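Local coordinates for cobalamin biosynthesis protein CobN (Mycobacterium tuberculosis, PDB 7C6O), which is the large, catalytic subunit of cobaltochelatase, the enzyme that probably inserts cobalt into the corrin ring during cobalamin biosynthesis, at residues A261-D269 with P824-V835. Residues are numbered along the deposited sequence; the frame is centred on the assembly and turned at random.
Sequences AASAGGDDD and PSGSPLRGLVNV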
loop_
_atom_site.group_PDB
_atom_site.type_symbol
_atom_site.label_atom_id
_atom_site.label_comp_id
_atom_site.label_asym_id
_atom_site.label_seq_id
_atom_site.Cartn_x
_atom_site.Cartn_y
_atom_site.Cartn_z
ATOM N N ALA A 261 -4.795 -10.836 -13.180
ATOM C CA ALA A 261 -3.921 -11.905 -13.637
ATOM C C ALA A 261 -2.478 -11.453 -13.822
ATOM O O ALA A 261 -1.652 -12.243 -14.289
ATOM C CB ALA A 261 -4.454 -12.497 -14.945
ATOM N N ALA A 262 -2.154 -10.209 -13.462
ATOM C CA ALA A 262 -0.840 -9.640 -13.733
ATOM C C ALA A 262 -0.098 -9.200 -12.476
ATOM O O ALA A 262 0.954 -8.560 -12.587
ATOM C CB ALA A 262 -0.969 -8.453 -14.693
ATOM N N SER A 263 -0.605 -9.518 -11.290
ATOM C CA SER A 263 0.043 -9.088 -10.060
ATOM C C SER A 263 1.047 -10.152 -9.620
ATOM O O SER A 263 1.390 -11.061 -10.381
ATOM C CB SER A 263 -1.005 -8.773 -8.991
ATOM O OG SER A 263 -1.915 -9.842 -8.826
ATOM N N ALA A 264 1.542 -10.041 -8.386
ATOM C CA ALA A 264 2.581 -10.944 -7.899
ATOM C C ALA A 264 2.162 -12.399 -8.066
ATOM O O ALA A 264 1.050 -12.787 -7.697
ATOM C CB ALA A 264 2.888 -10.649 -6.430
ATOM N N GLY A 265 3.062 -13.200 -8.636
ATOM C CA GLY A 265 2.789 -14.591 -8.918
ATOM C C GLY A 265 2.040 -14.850 -10.206
ATOM O O GLY A 265 1.974 -16.008 -10.642
ATOM N N GLY A 266 1.484 -13.821 -10.833
ATOM C CA GLY A 266 0.697 -13.974 -12.037
ATOM C C GLY A 266 1.512 -13.792 -13.301
ATOM O O GLY A 266 2.741 -13.888 -13.305
ATOM N N ASP A 267 0.799 -13.528 -14.395
ATOM C CA ASP A 267 1.409 -13.351 -15.710
ATOM C C ASP A 267 1.597 -11.855 -15.945
ATOM O O ASP A 267 0.839 -11.205 -16.665
ATOM C CB ASP A 267 0.544 -14.002 -16.787
ATOM C CG ASP A 267 1.164 -13.927 -18.170
ATOM O OD1 ASP A 267 2.285 -13.394 -18.313
ATOM O OD2 ASP A 267 0.517 -14.407 -19.124
ATOM N N ASP A 268 2.637 -11.305 -15.316
ATOM C CA ASP A 268 2.907 -9.880 -15.452
ATOM C C ASP A 268 3.457 -9.526 -16.827
ATOM O O ASP A 268 3.318 -8.377 -17.259
ATOM C CB ASP A 268 3.875 -9.423 -14.360
ATOM C CG ASP A 268 5.216 -10.120 -14.447
ATOM O OD1 ASP A 268 6.191 -9.484 -14.901
ATOM O OD2 ASP A 268 5.290 -11.310 -14.074
ATOM N N ASP A 269 4.081 -10.480 -17.522
ATOM C CA ASP A 269 4.508 -10.217 -18.893
ATOM C C ASP A 269 3.325 -9.855 -19.779
ATOM O O ASP A 269 3.474 -9.065 -20.718
ATOM C CB ASP A 269 5.246 -11.428 -19.465
ATOM C CG ASP A 269 6.669 -11.544 -18.954
ATOM O OD1 ASP A 269 7.197 -10.547 -18.412
ATOM O OD2 ASP A 269 7.265 -12.631 -19.107
ATOM N N PRO A 824 5.453 -6.060 -10.188
ATOM C CA PRO A 824 4.685 -6.514 -9.024
ATOM C C PRO A 824 5.460 -6.312 -7.729
ATOM O O PRO A 824 6.677 -6.114 -7.719
ATOM C CB PRO A 824 4.458 -8.006 -9.304
ATOM C CG PRO A 824 4.711 -8.169 -10.771
ATOM C CD PRO A 824 5.774 -7.168 -11.099
ATOM N N SER A 825 4.723 -6.375 -6.622
ATOM C CA SER A 825 5.285 -6.234 -5.287
ATOM C C SER A 825 4.863 -7.418 -4.427
ATOM O O SER A 825 3.896 -8.119 -4.730
ATOM C CB SER A 825 4.844 -4.921 -4.631
ATOM O OG SER A 825 3.431 -4.804 -4.632
ATOM N N GLY A 826 5.600 -7.633 -3.348
ATOM C CA GLY A 826 5.381 -8.756 -2.467
ATOM C C GLY A 826 6.705 -9.365 -2.059
ATOM O O GLY A 826 7.775 -8.823 -2.333
ATOM N N SER A 827 6.626 -10.521 -1.396
ATOM C CA SER A 827 7.807 -11.172 -0.844
ATOM C C SER A 827 8.324 -12.230 -1.803
ATOM O O SER A 827 7.575 -13.159 -2.145
ATOM C CB SER A 827 7.486 -11.806 0.503
ATOM O OG SER A 827 8.533 -12.678 0.910
ATOM N N PRO A 828 9.583 -12.154 -2.242
ATOM C CA PRO A 828 10.152 -13.245 -3.044
ATOM C C PRO A 828 10.422 -14.508 -2.242
ATOM O O PRO A 828 10.869 -15.506 -2.820
ATOM C CB PRO A 828 11.456 -12.637 -3.581
ATOM C CG PRO A 828 11.848 -11.642 -2.534
ATOM C CD PRO A 828 10.556 -11.074 -1.992
ATOM N N LEU A 829 10.177 -14.490 -0.933
ATOM C CA LEU A 829 10.283 -15.670 -0.086
ATOM C C LEU A 829 8.966 -16.429 0.027
ATOM O O LEU A 829 8.936 -17.501 0.639
ATOM C CB LEU A 829 10.764 -15.276 1.314
ATOM C CG LEU A 829 12.073 -14.490 1.406
ATOM C CD1 LEU A 829 12.380 -14.140 2.857
ATOM C CD2 LEU A 829 13.218 -15.281 0.787
ATOM N N ARG A 830 7.884 -15.901 -0.543
ATOM C CA ARG A 830 6.576 -16.538 -0.492
ATOM C C ARG A 830 6.168 -17.087 -1.859
ATOM O O ARG A 830 4.986 -17.088 -2.212
ATOM C CB ARG A 830 5.529 -15.556 0.033
ATOM C CG ARG A 830 4.333 -16.196 0.732
ATOM C CD ARG A 830 3.366 -15.120 1.212
ATOM N NE ARG A 830 2.320 -15.627 2.097
ATOM C CZ ARG A 830 1.062 -15.849 1.724
ATOM N NH1 ARG A 830 0.685 -15.622 0.472
ATOM N NH2 ARG A 830 0.178 -16.302 2.604
ATOM N N GLY A 831 7.142 -17.553 -2.638
ATOM C CA GLY A 831 6.851 -18.148 -3.928
ATOM C C GLY A 831 6.422 -17.165 -4.992
ATOM O O GLY A 831 5.666 -17.532 -5.897
ATOM N N LEU A 832 6.887 -15.921 -4.912
ATOM C CA LEU A 832 6.476 -14.853 -5.823
ATOM C C LEU A 832 7.725 -14.259 -6.472
ATOM O O LEU A 832 8.113 -13.121 -6.184
ATOM C CB LEU A 832 5.664 -13.780 -5.067
ATOM C CG LEU A 832 4.465 -14.279 -4.259
ATOM C CD1 LEU A 832 3.897 -13.164 -3.389
ATOM C CD2 LEU A 832 3.387 -14.835 -5.175
ATOM N N VAL A 833 8.353 -15.031 -7.363
ATOM C CA VAL A 833 9.626 -14.607 -7.936
ATOM C C VAL A 833 9.451 -13.400 -8.858
ATOM O O VAL A 833 10.383 -12.603 -9.023
ATOM C CB VAL A 833 10.295 -15.804 -8.646
ATOM C CG1 VAL A 833 11.423 -15.355 -9.571
ATOM C CG2 VAL A 833 10.840 -16.783 -7.612
ATOM N N ASN A 834 8.261 -13.207 -9.438
ATOM C CA ASN A 834 8.126 -12.094 -10.374
ATOM C C ASN A 834 8.088 -10.724 -9.691
ATOM O O ASN A 834 7.969 -9.717 -10.397
ATOM C CB ASN A 834 6.892 -12.285 -11.269
ATOM C CG ASN A 834 5.578 -12.004 -10.556
ATOM O OD1 ASN A 834 5.494 -12.027 -9.331
ATOM N ND2 ASN A 834 4.533 -11.756 -11.338
ATOM N N VAL A 835 8.198 -10.643 -8.359
ATOM C CA VAL A 835 8.430 -9.341 -7.739
ATOM C C VAL A 835 9.852 -8.872 -8.008
ATOM O O VAL A 835 10.156 -7.682 -7.855
ATOM C CB VAL A 835 8.143 -9.360 -6.223
ATOM C CG1 VAL A 835 6.742 -9.894 -5.948
ATOM C CG2 VAL A 835 9.208 -10.161 -5.468
HETATM O O HOH W 1 1.726 -7.478 -6.969
HETATM O O HOH W 2 8.348 -9.214 -13.104
#
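Asn834 reaches into the 261-269 loop, and its amide uses both ends there. Its chi1 of 75° puts CG between backbone N and carbonyl carbon, bringing the amide onto the turn. OD1 of Asn834 accepts from the backbone N of Gly265 at 2.8 Å. The N-H points almost straight at it (175°), from above the carbonyl plane. ND2 of Asn834 donates to OD2 of Asp268 at 2.9 Å, and weakly to the carbonyl O of Ser263. Asp268 is met from above its carboxylate plane, turned 68° from the amide. Together these bonds should fix which way round the amide sits on the type II turn of Ser263 to Gly266.

The tight part lies beside this turn. The methyl of Ala264 fits among Pro824, Leu832 and Val835, with its CB 4.0 Å from CG1 of Val835 and 3.2 Å from the carbonyl O of Ser825. CD2 of Leu832 lies 3.8 Å from CA of Gly265. The Asp268 side is looser and wetter. A water lies 2.8 Å from both OD1 of Asp268 and the carbonyl O of Asn834 and may link them. A bound glycerol, probably from crystallisation, bonds to OD2 of Asp268.

Both segments lie in loops far apart in sequence; residues 833-835 form a short 3-10 turn. The hydroxyl of Tyr843 hydrogen-bonds to the carbonyl O of Ala262, and its backbone O to the hydroxyl of Ser825, tying the two together. Loop 261-269 follows strand 246-249 of the seven-stranded mixed sheet. Beyond the contact, Val833 packs on helices 710-722 and 784-801.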